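Side-chain contacts in PlzA (Borrelia burgdorferi, PDB 7MIE), which binds the bacterial second messenger cyclic di-GMP through a PilZ domain and probably acts as a receptor in c-di-GMP signalling: residues K40-S45 with D160-Q165; Y72-D77 with E149-K154; N56-R61 with L79-Q84; S50-R55 with G156-L161. All blocks are in the same frame, centred on the assembly; numbering follows the deposited sequence. Where two conformers were deposited one is given.

Interaction 1 (K40-S45 with D160-Q165). With C2E (9,9'-[(2R,3R,3aS,5S,7aR,9R,10R,10aS,12S,14aR)-3,5,10,12-tetrahydroxy-5,12-dioxidooctahydro-2H,7H-difuro[3,2-d:3',2'-j][1,3,7,9,2,8]tetraoxadiphosphacyclododecine-2,9-diyl]bis(2-amino-1,9-dihydro-6H-purin-6-one)), chain C.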
# COMPACT_ATOMS: atom_id res chain seq x y z
N LYS A 40 -10.53 -7.86 1.96
CA LYS A 40 -10.29 -6.49 1.52
C LYS A 40 -9.19 -5.84 2.34
O LYS A 40 -8.89 -6.31 3.42
CB LYS A 40 -11.58 -5.67 1.65
CG LYS A 40 -12.76 -6.26 0.85
CD LYS A 40 -12.48 -6.49 -0.62
CE LYS A 40 -13.77 -6.94 -1.32
NZ LYS A 40 -13.48 -7.16 -2.76
N GLU A 41 -8.56 -4.79 1.81
CA GLU A 41 -7.43 -4.21 2.53
C GLU A 41 -7.35 -2.70 2.28
O GLU A 41 -7.90 -2.19 1.30
CB GLU A 41 -6.11 -4.86 2.05
CG GLU A 41 -5.77 -4.50 0.59
CD GLU A 41 -4.59 -5.15 -0.14
OE1 GLU A 41 -3.76 -5.79 0.53
OE2 GLU A 41 -4.48 -4.95 -1.39
N ILE A 42 -6.56 -2.01 3.13
CA ILE A 42 -6.23 -0.62 2.91
C ILE A 42 -4.71 -0.53 2.80
O ILE A 42 -3.99 -0.94 3.72
CB ILE A 42 -6.72 0.21 4.13
CG1 ILE A 42 -8.25 0.13 4.35
CG2 ILE A 42 -6.22 1.65 4.00
CD1 ILE A 42 -9.05 0.72 3.16
N LYS A 43 -4.23 -0.06 1.63
CA LYS A 43 -2.79 0.16 1.42
C LYS A 43 -2.30 1.34 2.26
O LYS A 43 -3.00 2.33 2.42
CB LYS A 43 -2.42 0.30 -0.06
CG LYS A 43 -2.65 -0.99 -0.84
CD LYS A 43 -2.27 -0.99 -2.30
CE LYS A 43 -3.07 -0.03 -3.15
NZ LYS A 43 -4.51 -0.42 -3.29
N MET A 44 -1.05 1.24 2.77
CA MET A 44 -0.56 2.26 3.68
C MET A 44 -0.00 3.48 2.94
O MET A 44 0.58 3.37 1.85
CB MET A 44 0.52 1.69 4.62
CG MET A 44 0.06 0.43 5.29
SD MET A 44 -1.48 0.62 6.30
CE MET A 44 -0.72 1.54 7.61
N SER A 45 -0.21 4.66 3.53
CA SER A 45 0.37 5.93 3.09
C SER A 45 0.53 6.80 4.34
O SER A 45 0.00 6.45 5.41
CB SER A 45 -0.52 6.61 2.07
OG SER A 45 -1.63 7.23 2.74
N ASP A 160 -15.21 1.12 4.63
CA ASP A 160 -16.49 1.68 4.19
C ASP A 160 -16.28 2.74 3.13
O ASP A 160 -16.99 2.76 2.13
CB ASP A 160 -17.18 2.40 5.35
CG ASP A 160 -17.84 1.50 6.37
OD1 ASP A 160 -18.14 0.30 6.04
OD2 ASP A 160 -18.11 2.03 7.49
N LEU A 161 -15.30 3.60 3.33
CA LEU A 161 -15.02 4.66 2.35
C LEU A 161 -14.49 4.06 1.04
O LEU A 161 -14.87 4.51 -0.04
CB LEU A 161 -14.02 5.65 2.93
CG LEU A 161 -14.52 6.41 4.16
CD1 LEU A 161 -13.43 7.38 4.63
CD2 LEU A 161 -15.81 7.17 3.84
N LYS A 162 -13.61 3.05 1.15
CA LYS A 162 -13.14 2.40 -0.06
C LYS A 162 -14.28 1.75 -0.84
O LYS A 162 -14.30 1.86 -2.07
CB LYS A 162 -12.02 1.40 0.29
CG LYS A 162 -11.37 0.79 -0.95
CD LYS A 162 -10.13 -0.09 -0.58
CE LYS A 162 -9.50 -0.62 -1.87
NZ LYS A 162 -8.33 -1.48 -1.58
N LEU A 163 -15.21 1.08 -0.14
CA LEU A 163 -16.36 0.45 -0.80
C LEU A 163 -17.22 1.50 -1.53
O LEU A 163 -17.69 1.26 -2.64
CB LEU A 163 -17.23 -0.27 0.24
CG LEU A 163 -18.59 -0.79 -0.26
CD1 LEU A 163 -18.40 -1.83 -1.38
CD2 LEU A 163 -19.35 -1.43 0.90
N GLY A 164 -17.44 2.63 -0.88
CA GLY A 164 -18.34 3.63 -1.44
C GLY A 164 -17.80 4.31 -2.70
O GLY A 164 -18.59 4.73 -3.55
N GLN A 165 -16.46 4.52 -2.78
CA GLN A 165 -15.92 5.20 -3.97
C GLN A 165 -16.51 6.59 -4.16
O GLN A 165 -16.74 7.03 -5.29
CB GLN A 165 -16.17 4.35 -5.22
CG GLN A 165 -15.28 3.11 -5.22
CD GLN A 165 -13.83 3.53 -5.29
OE1 GLN A 165 -13.43 4.19 -6.24
NE2 GLN A 165 -13.05 3.18 -4.28
P1 C2E C . -13.44 7.76 -9.70
O2P C2E C . -13.69 9.05 -10.37
O1P C2E C . -13.92 6.47 -10.30
O5' C2E C . -11.83 7.62 -9.74
C5' C2E C . -11.26 6.38 -9.30
C4' C2E C . -9.80 6.60 -8.97
O4' C2E C . -9.11 7.12 -10.12
C3' C2E C . -9.53 7.64 -7.88
O3' C2E C . -9.67 6.99 -6.62
C2' C2E C . -8.01 7.85 -8.13
O2' C2E C . -7.29 6.72 -7.67
C1' C2E C . -7.95 7.81 -9.67
N9 C2E C . -7.94 9.14 -10.25
C8 C2E C . -8.93 9.81 -10.95
N7 C2E C . -8.57 11.00 -11.33
C5 C2E C . -7.27 11.14 -10.82
C6 C2E C . -6.38 12.23 -10.87
O6 C2E C . -6.60 13.35 -11.36
N1 C2E C . -5.18 11.94 -10.20
C2 C2E C . -4.88 10.74 -9.58
N2 C2E C . -3.68 10.62 -8.97
N3 C2E C . -5.72 9.72 -9.52
C4 C2E C . -6.89 10.00 -10.16
P11 C2E C . -9.86 7.93 -5.31
O21 C2E C . -9.78 6.96 -4.18
O11 C2E C . -8.82 9.01 -5.39
O5A C2E C . -11.31 8.60 -5.56
C5A C2E C . -12.44 7.73 -5.32
C4A C2E C . -13.67 8.39 -5.87
O4A C2E C . -13.94 9.62 -5.16
C3A C2E C . -13.55 8.81 -7.33
O3A C2E C . -13.78 7.65 -8.13
C2A C2E C . -14.62 9.90 -7.40
O2A C2E C . -15.93 9.35 -7.48
C1A C2E C . -14.39 10.59 -6.06
N91 C2E C . -13.48 11.72 -6.11
C81 C2E C . -12.19 11.78 -5.63
N71 C2E C . -11.65 12.96 -5.85
C51 C2E C . -12.64 13.71 -6.48
C61 C2E C . -12.64 15.06 -6.94
O61 C2E C . -11.75 15.92 -6.88
N11 C2E C . -13.86 15.40 -7.52
C21 C2E C . -14.93 14.56 -7.68
N21 C2E C . -16.01 15.09 -8.27
N31 C2E C . -14.96 13.31 -7.21
C41 C2E C . -13.77 12.95 -6.64
O HOH W 1 -9.57 -4.14 -0.93
O HOH W 2 -5.75 -2.93 -2.73

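Interaction 2 (Y72-D77 with E149-K154)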
# COMPACT_ATOMS: atom_id res chain seq x y z
N TYR A 72 2.61 -3.15 4.32
CA TYR A 72 2.12 -2.86 2.98
C TYR A 72 0.63 -2.48 3.02
O TYR A 72 0.24 -1.47 2.41
CB TYR A 72 2.30 -4.12 2.12
CG TYR A 72 1.59 -4.07 0.79
CD1 TYR A 72 2.18 -3.46 -0.31
CD2 TYR A 72 0.35 -4.67 0.63
CE1 TYR A 72 1.55 -3.45 -1.55
CE2 TYR A 72 -0.29 -4.68 -0.59
CZ TYR A 72 0.31 -4.06 -1.68
OH TYR A 72 -0.33 -4.06 -2.89
N SER A 73 -0.18 -3.29 3.71
CA SER A 73 -1.61 -2.99 3.82
C SER A 73 -2.14 -3.58 5.12
O SER A 73 -1.48 -4.44 5.71
CB SER A 73 -2.41 -3.54 2.62
OG SER A 73 -2.47 -4.97 2.65
N ILE A 74 -3.33 -3.11 5.51
CA ILE A 74 -3.96 -3.59 6.72
C ILE A 74 -5.41 -3.97 6.43
O ILE A 74 -6.06 -3.32 5.61
CB ILE A 74 -3.82 -2.52 7.82
CG1 ILE A 74 -4.28 -3.06 9.18
CG2 ILE A 74 -4.58 -1.24 7.44
CD1 ILE A 74 -3.75 -2.21 10.35
N SER A 75 -5.89 -4.97 7.18
CA SER A 75 -7.24 -5.49 6.97
C SER A 75 -7.88 -5.65 8.35
O SER A 75 -7.31 -5.23 9.35
CB SER A 75 -7.20 -6.78 6.23
OG SER A 75 -6.68 -6.64 4.89
N MET A 76 -9.12 -6.18 8.40
CA MET A 76 -9.79 -6.21 9.70
C MET A 76 -9.14 -7.17 10.69
O MET A 76 -9.16 -6.91 11.91
CB MET A 76 -11.25 -6.64 9.54
CG MET A 76 -12.09 -5.52 8.94
SD MET A 76 -12.02 -3.91 9.78
CE MET A 76 -12.29 -4.35 11.49
N ASP A 77 -8.63 -8.29 10.18
CA ASP A 77 -8.05 -9.23 11.13
C ASP A 77 -6.73 -9.79 10.63
O ASP A 77 -6.29 -10.85 11.08
CB ASP A 77 -9.04 -10.29 11.60
CG ASP A 77 -9.64 -11.06 10.45
OD1 ASP A 77 -8.89 -11.39 9.51
OD2 ASP A 77 -10.89 -11.27 10.48
N GLU A 149 -8.56 -2.54 19.41
CA GLU A 149 -9.87 -2.17 18.89
C GLU A 149 -9.87 -0.77 18.28
O GLU A 149 -10.59 -0.56 17.31
CB GLU A 149 -10.95 -2.39 19.96
CG GLU A 149 -11.22 -3.87 20.24
CD GLU A 149 -12.47 -4.13 21.11
OE1 GLU A 149 -12.67 -3.39 22.09
OE2 GLU A 149 -13.28 -5.03 20.77
N GLU A 150 -9.07 0.17 18.83
CA GLU A 150 -9.02 1.54 18.32
C GLU A 150 -8.55 1.56 16.86
O GLU A 150 -9.09 2.31 16.05
CB GLU A 150 -8.14 2.44 19.22
CG GLU A 150 -6.65 2.16 19.13
CD GLU A 150 -5.66 3.14 19.75
OE1 GLU A 150 -5.15 4.07 19.02
OE2 GLU A 150 -5.34 2.95 20.96
N ILE A 151 -7.66 0.61 16.51
CA ILE A 151 -7.16 0.52 15.14
C ILE A 151 -8.20 -0.19 14.26
O ILE A 151 -8.53 0.31 13.19
CB ILE A 151 -5.79 -0.17 15.10
CG1 ILE A 151 -4.76 0.78 15.74
CG2 ILE A 151 -5.40 -0.47 13.66
CD1 ILE A 151 -3.42 0.19 15.95
N ALA A 152 -8.72 -1.32 14.73
CA ALA A 152 -9.70 -2.11 13.98
C ALA A 152 -10.93 -1.29 13.53
O ALA A 152 -11.36 -1.37 12.38
CB ALA A 152 -10.10 -3.34 14.79
N ILE A 153 -11.51 -0.49 14.43
CA ILE A 153 -12.70 0.29 14.09
C ILE A 153 -12.38 1.34 13.02
O ILE A 153 -13.16 1.55 12.10
CB ILE A 153 -13.33 0.91 15.36
CG1 ILE A 153 -14.72 1.45 15.06
CG2 ILE A 153 -12.45 1.98 15.99
CD1 ILE A 153 -15.70 0.29 15.05
N LYS A 154 -11.15 1.90 13.05
CA LYS A 154 -10.78 2.88 12.04
C LYS A 154 -10.50 2.21 10.69
O LYS A 154 -10.84 2.78 9.66
CB LYS A 154 -9.50 3.58 12.49
CG LYS A 154 -9.73 4.64 13.57
CD LYS A 154 -8.40 5.29 13.90
CE LYS A 154 -8.59 6.37 14.96
NZ LYS A 154 -7.27 6.81 15.44

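Interaction 3 (N56-R61 with L79-Q84)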
# COMPACT_ATOMS: atom_id res chain seq x y z
N ASN A 56 4.85 2.64 10.41
CA ASN A 56 4.78 1.71 9.30
C ASN A 56 5.85 0.63 9.45
O ASN A 56 5.83 -0.33 8.72
CB ASN A 56 4.85 2.42 7.95
CG ASN A 56 3.86 1.84 6.95
OD1 ASN A 56 2.75 1.44 7.33
ND2 ASN A 56 4.32 1.66 5.72
N THR A 57 6.79 0.82 10.37
CA THR A 57 7.84 -0.15 10.63
C THR A 57 7.34 -1.07 11.72
O THR A 57 6.68 -0.65 12.67
CB THR A 57 9.15 0.58 10.99
OG1 THR A 57 9.59 1.19 9.78
CG2 THR A 57 10.24 -0.37 11.44
N ILE A 58 7.66 -2.37 11.62
CA ILE A 58 7.11 -3.29 12.58
C ILE A 58 8.15 -4.39 12.86
O ILE A 58 8.74 -4.88 11.92
CB ILE A 58 5.83 -3.90 12.01
CG1 ILE A 58 5.11 -4.71 13.07
CG2 ILE A 58 6.02 -4.65 10.69
CD1 ILE A 58 3.63 -4.62 12.83
N GLU A 59 8.20 -4.84 14.11
CA GLU A 59 9.10 -5.93 14.49
C GLU A 59 8.36 -7.26 14.51
O GLU A 59 7.27 -7.37 15.10
CB GLU A 59 9.67 -5.62 15.88
CG GLU A 59 10.81 -6.56 16.22
CD GLU A 59 11.40 -6.39 17.62
OE1 GLU A 59 11.00 -5.45 18.34
OE2 GLU A 59 12.33 -7.19 17.95
N MET A 60 8.94 -8.29 13.88
CA MET A 60 8.42 -9.64 14.00
C MET A 60 9.38 -10.48 14.85
O MET A 60 10.58 -10.39 14.62
CB MET A 60 8.37 -10.26 12.60
CG MET A 60 8.46 -11.78 12.60
SD MET A 60 6.82 -12.48 12.81
CE MET A 60 6.20 -11.93 11.21
N ARG A 61 8.83 -11.25 15.80
CA ARG A 61 9.62 -12.16 16.61
C ARG A 61 9.18 -13.59 16.36
O ARG A 61 7.97 -13.90 16.34
CB ARG A 61 9.29 -11.95 18.09
CG ARG A 61 10.15 -10.92 18.77
CD ARG A 61 11.51 -11.53 19.12
NE ARG A 61 11.79 -10.16 19.39
CZ ARG A 61 11.79 -9.60 20.59
NH1 ARG A 61 11.63 -10.35 21.67
NH2 ARG A 61 12.02 -8.30 20.69
N LEU A 79 -2.84 -8.41 8.32
CA LEU A 79 -2.14 -7.35 7.62
C LEU A 79 -1.09 -7.98 6.72
O LEU A 79 -0.83 -9.18 6.81
CB LEU A 79 -1.61 -6.35 8.65
CG LEU A 79 -0.31 -6.67 9.40
CD1 LEU A 79 -0.03 -5.57 10.46
CD2 LEU A 79 -0.34 -8.04 10.06
N LYS A 80 -0.54 -7.17 5.82
CA LYS A 80 0.48 -7.65 4.89
C LYS A 80 1.78 -6.90 5.17
O LYS A 80 1.79 -5.67 5.26
CB LYS A 80 0.08 -7.45 3.43
CG LYS A 80 -1.06 -8.34 2.98
CD LYS A 80 -1.37 -8.23 1.48
CE LYS A 80 -2.75 -8.77 1.20
NZ LYS A 80 -3.09 -8.53 -0.23
N LEU A 81 2.86 -7.67 5.28
CA LEU A 81 4.16 -7.11 5.66
C LEU A 81 5.20 -7.44 4.60
O LEU A 81 5.18 -8.55 4.04
CB LEU A 81 4.64 -7.66 7.01
CG LEU A 81 3.75 -7.45 8.24
CD1 LEU A 81 4.55 -7.82 9.52
CD2 LEU A 81 3.32 -5.97 8.33
N ILE A 82 6.12 -6.48 4.38
CA ILE A 82 7.24 -6.67 3.46
C ILE A 82 8.51 -6.93 4.27
O ILE A 82 8.87 -6.17 5.19
CB ILE A 82 7.45 -5.40 2.60
CG1 ILE A 82 6.26 -5.19 1.64
CG2 ILE A 82 8.79 -5.46 1.85
CD1 ILE A 82 6.19 -3.72 1.15
N PHE A 83 9.20 -8.02 3.86
CA PHE A 83 10.53 -8.32 4.38
C PHE A 83 11.48 -8.64 3.23
O PHE A 83 11.06 -9.10 2.16
CB PHE A 83 10.46 -9.55 5.30
CG PHE A 83 9.73 -9.36 6.60
CD1 PHE A 83 10.33 -8.70 7.67
CD2 PHE A 83 8.41 -9.79 6.72
CE1 PHE A 83 9.62 -8.51 8.86
CE2 PHE A 83 7.71 -9.58 7.90
CZ PHE A 83 8.33 -8.97 8.97
N GLN A 84 12.78 -8.52 3.51
CA GLN A 84 13.75 -9.05 2.54
C GLN A 84 13.56 -10.56 2.40
O GLN A 84 13.18 -11.23 3.34
CB GLN A 84 15.19 -8.86 3.03
CG GLN A 84 15.57 -7.40 3.15
CD GLN A 84 16.99 -7.25 3.67
OE1 GLN A 84 17.41 -7.91 4.63
NE2 GLN A 84 17.74 -6.38 3.03

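Interaction 4 (S50-R55 with G156-L161)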
# COMPACT_ATOMS: atom_id res chain seq x y z
N SER A 50 -0.92 8.29 9.90
CA SER A 50 -1.26 9.40 10.79
C SER A 50 -2.62 9.19 11.44
O SER A 50 -2.79 9.31 12.66
CB SER A 50 -1.26 10.69 10.03
OG SER A 50 0.07 11.11 9.86
N PHE A 51 -3.63 8.89 10.60
CA PHE A 51 -4.97 8.64 11.11
C PHE A 51 -5.01 7.49 12.11
O PHE A 51 -5.62 7.59 13.19
CB PHE A 51 -5.92 8.40 9.92
CG PHE A 51 -7.33 7.99 10.29
CD1 PHE A 51 -8.17 8.86 10.98
CD2 PHE A 51 -7.85 6.76 9.90
CE1 PHE A 51 -9.46 8.47 11.33
CE2 PHE A 51 -9.16 6.38 10.22
CZ PHE A 51 -9.98 7.24 10.93
N LEU A 52 -4.36 6.35 11.74
CA LEU A 52 -4.41 5.17 12.59
C LEU A 52 -3.47 5.30 13.78
O LEU A 52 -3.61 4.51 14.71
CB LEU A 52 -3.99 3.92 11.78
CG LEU A 52 -4.86 3.55 10.56
CD1 LEU A 52 -4.29 2.26 9.92
CD2 LEU A 52 -6.32 3.30 10.95
N ASN A 53 -2.55 6.29 13.77
CA ASN A 53 -1.49 6.40 14.78
C ASN A 53 -0.72 5.07 14.84
O ASN A 53 -0.56 4.47 15.91
CB ASN A 53 -2.05 6.68 16.19
CG ASN A 53 -0.97 7.13 17.15
OD1 ASN A 53 0.14 7.40 16.75
ND2 ASN A 53 -1.30 7.25 18.42
N LEU A 54 -0.23 4.66 13.68
CA LEU A 54 0.48 3.39 13.59
C LEU A 54 1.73 3.63 12.76
O LEU A 54 1.66 4.19 11.67
CB LEU A 54 -0.53 2.38 13.00
CG LEU A 54 0.00 0.99 12.71
CD1 LEU A 54 0.34 0.32 14.04
CD2 LEU A 54 -1.09 0.21 11.95
N ARG A 55 2.93 3.35 13.34
CA ARG A 55 4.19 3.44 12.62
C ARG A 55 4.19 2.36 11.53
O ARG A 55 3.63 1.28 11.70
CB ARG A 55 5.32 3.02 13.60
CG ARG A 55 6.71 3.49 13.24
CD ARG A 55 7.67 3.19 14.42
NE ARG A 55 7.27 3.71 15.74
CZ ARG A 55 8.03 3.69 16.85
NH1 ARG A 55 7.59 4.18 18.00
NH2 ARG A 55 9.25 3.15 16.80
N GLY A 156 -12.08 -0.38 9.67
CA GLY A 156 -13.42 -0.63 9.12
C GLY A 156 -14.03 0.63 8.50
O GLY A 156 -14.60 0.57 7.39
N LYS A 157 -13.80 1.78 9.13
CA LYS A 157 -14.31 3.02 8.56
C LYS A 157 -13.64 3.34 7.22
O LYS A 157 -14.28 3.85 6.29
CB LYS A 157 -14.11 4.17 9.56
CG LYS A 157 -15.01 4.04 10.78
CD LYS A 157 -14.67 5.02 11.89
CE LYS A 157 -15.82 5.23 12.86
NZ LYS A 157 -15.52 6.39 13.74
N LEU A 158 -12.33 3.09 7.13
CA LEU A 158 -11.62 3.27 5.86
C LEU A 158 -12.12 2.30 4.80
O LEU A 158 -12.26 2.69 3.63
CB LEU A 158 -10.11 3.06 6.05
CG LEU A 158 -9.42 4.15 6.90
CD1 LEU A 158 -8.02 3.67 7.29
CD2 LEU A 158 -9.35 5.47 6.13
N LEU A 159 -12.45 1.06 5.20
CA LEU A 159 -12.99 0.11 4.22
C LEU A 159 -14.40 0.54 3.75
O LEU A 159 -14.69 0.39 2.59
CB LEU A 159 -13.00 -1.31 4.79
CG LEU A 159 -11.62 -1.93 4.95
CD1 LEU A 159 -11.66 -3.10 5.92
CD2 LEU A 159 -11.07 -2.35 3.56
N ASP A 160 -15.21 1.12 4.63
CA ASP A 160 -16.49 1.68 4.19
C ASP A 160 -16.28 2.74 3.13
O ASP A 160 -16.99 2.76 2.13
CB ASP A 160 -17.18 2.40 5.35
CG ASP A 160 -17.84 1.50 6.37
OD1 ASP A 160 -18.14 0.30 6.04
OD2 ASP A 160 -18.11 2.03 7.49
N LEU A 161 -15.30 3.60 3.33
CA LEU A 161 -15.02 4.66 2.35
C LEU A 161 -14.49 4.06 1.04
O LEU A 161 -14.87 4.51 -0.04
CB LEU A 161 -14.02 5.65 2.93
CG LEU A 161 -14.52 6.41 4.16
CD1 LEU A 161 -13.43 7.38 4.63
CD2 LEU A 161 -15.81 7.17 3.84

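Interaction 1 (K40-S45 with D160-Q165)
K162 reaches from the last turns of helix 149-164 to the backbone of E41, at the start of the 40-45 segment, and carries about half of the buried surface and the one direct hydrogen bond. With CG anti to the backbone N (chi1 -174°), the chain runs extended off the helix surface. CB lies 4.2 Å from CD1 of I42, and the two side chains run antiparallel alongside one another. CD passes between that methyl, at 4.0 Å, and E41 O, at 3.6 Å; CE follows at 3.9 Å from the same oxygen. At the tip, NZ donates to E41 O at 3.0 Å, close to the line of the carbonyl bond (C=O...N 158°) but tilted 21° from its plane. NZ also donates to a water, 3.0 Å away, that accepts from E41 N. A second water accepts from K43 NZ and, weakly, from K162 NZ, and donates to E41 OE2, which probably eases the approach of the two NZ atoms, 4.3 Å apart. E41 OE1 is turned to S73 and K80. Q165 NE2 bonds K162 O on a lone pair at 2.9 Å, while Q165 O accepts a weak bond from the O2A hydroxyl of one of the two bound c-di-GMP molecules. The contact sets the C-terminal end of helix 149-164 against strand 42-43, paired antiparallel with 65-74, with K43 in a cation-pi contact with Y208.

Interaction 2 (Y72-D77 with E149-K154)
Helix 149-164 packs on the N-terminal sheet of PlzA, and its first turns meet the chain where strand 65-74 runs out into the turn before strand 78-84. I74, I151, M76 and A152, all buried, make this contact; the side chains meet through carbon alone, though M76 also lies against a backbone oxygen. I74 points toward the helix; with CG1 anti to the backbone N (chi1 -171°) and the chain extended beyond it, CD1 is carried forward to CG2 of I151, 4.1 Å away. The two isoleucines are set roughly perpendicular, so that a methyl end of one meets a methyl branch of the other. Two residues on, M76 bends at both chi2 (-53°) and chi3 (-49°), and the hook folds its thioether over the helix backbone. CE comes to 3.2 Å from the carbonyl O of A152, a close approach for a methyl group, while SD lies 3.7 Å from the same oxygen. CE also touches CB of A152 at 4.1 Å. With only a methyl group on A152, the loop approaches closely: the CA atoms of M76 and A152 are 5.9 Å apart. V155 and L159 extend this surface along the helix, and Y33 of helix 26-36 covers M76 as well. The whole is an alpha/beta packing of a helix on an antiparallel sheet within the PilZN3 region, sealed by aliphatic side chains and one methionine.

Interaction 3 (N56-R61 with L79-Q84)
Strands 57-61 and 79-84 run nearly perpendicular, at 81° between their N-to-C directions, and their axes come within 8.9 Å of each other. They are not paired: each is hydrogen-bonded to strand 65-74 between them in sequence, and the curl of the sheet brings their inner faces together. I58, M60, L79, L81 and F83 all send CB toward the other strand. The closest touch is between I58 CG2 and L81 CD1, at 3.7 Å, with L81 CD2 at 3.8 Å, so this one methyl sits against both ends of the leucine fork. The chi1 of I58 (-172°, CG1 anti to N) turns the CG2 branch to the leucine, while CG1 carries CD1 toward L79 CD1, a looser contact at 4.5 Å. Farther along, CB of M60 approaches F83 at the CZ end of its ring, 3.9 Å off and oblique to the ring plane. L141 of strand 134-143 adds to this cluster through both M60 and L81. On the outer face, R61 and E59 form a salt bridge along their own strand. With only carbon-to-carbon contacts across the strands, cohesion here rests on dispersion and the burial of apolar surface inside the curled sheet.

Interaction 4 (S50-R55 with G156-L161)
L158 fits its isobutyl group against two consecutive residues at the end of helix 46-52. Its CG lies 4.0 Å from F51 CE2, and its CD1 4.0 Å from F51 CD2, so the leucine runs along one side of the phenyl ring, oblique to its plane. CD1 also meets CD2 of L52 at 4.1 Å and is therefore shared between the aromatic and the aliphatic neighbour. CG of F51, anti to its own backbone nitrogen (chi1 174°), extends the ring out to helix 149-164. While L52 and L158 are buried, the phenylalanine lies toward solvent and closes the outer margin of the contact.

Around this core, K154, one turn earlier on the same helix as L158, fixes F51 twice: its NZ donates to F51 O and makes a cation-pi contact with the ring. Helix 46-52 ends in a Schellman motif, with N53 at positive phi as the C-prime residue, which turns the chain away toward strand 57-62. L158 also touches I42 of strand 42-43. One face of helix 149-164 thus packs on both the end of helix 46-52 and strand 42-43, while Y33 and Y37 hold D160 on another flank of it.

How the interactions relate
Interactions 1, 2 and 4 use overlapping or successive parts of helix 149-164 and its end: residues 149-154 meet the end of strand 65-74, residues 156-161 the end of helix 46-52, and residues 160-165 strand 42-43. The centres of interactions 2 and 4 are about 7 Å apart, and those of 1 and 4 about 9 Å, with I42 CD1 3.7 Å from L159 CD2. Interaction 3 lies in the body of the same sheet, its centre about 20 Å from that of interaction 1, yet E41 OE1 reaches K80 NZ at 2.9 Å. Interaction 1 stands nearest to c-di-GMP, through Q165; in interaction 4 the L158 side chain is about 10 Å from a bound c-di-GMP, and interactions 2 and 3 lie away from the ligand.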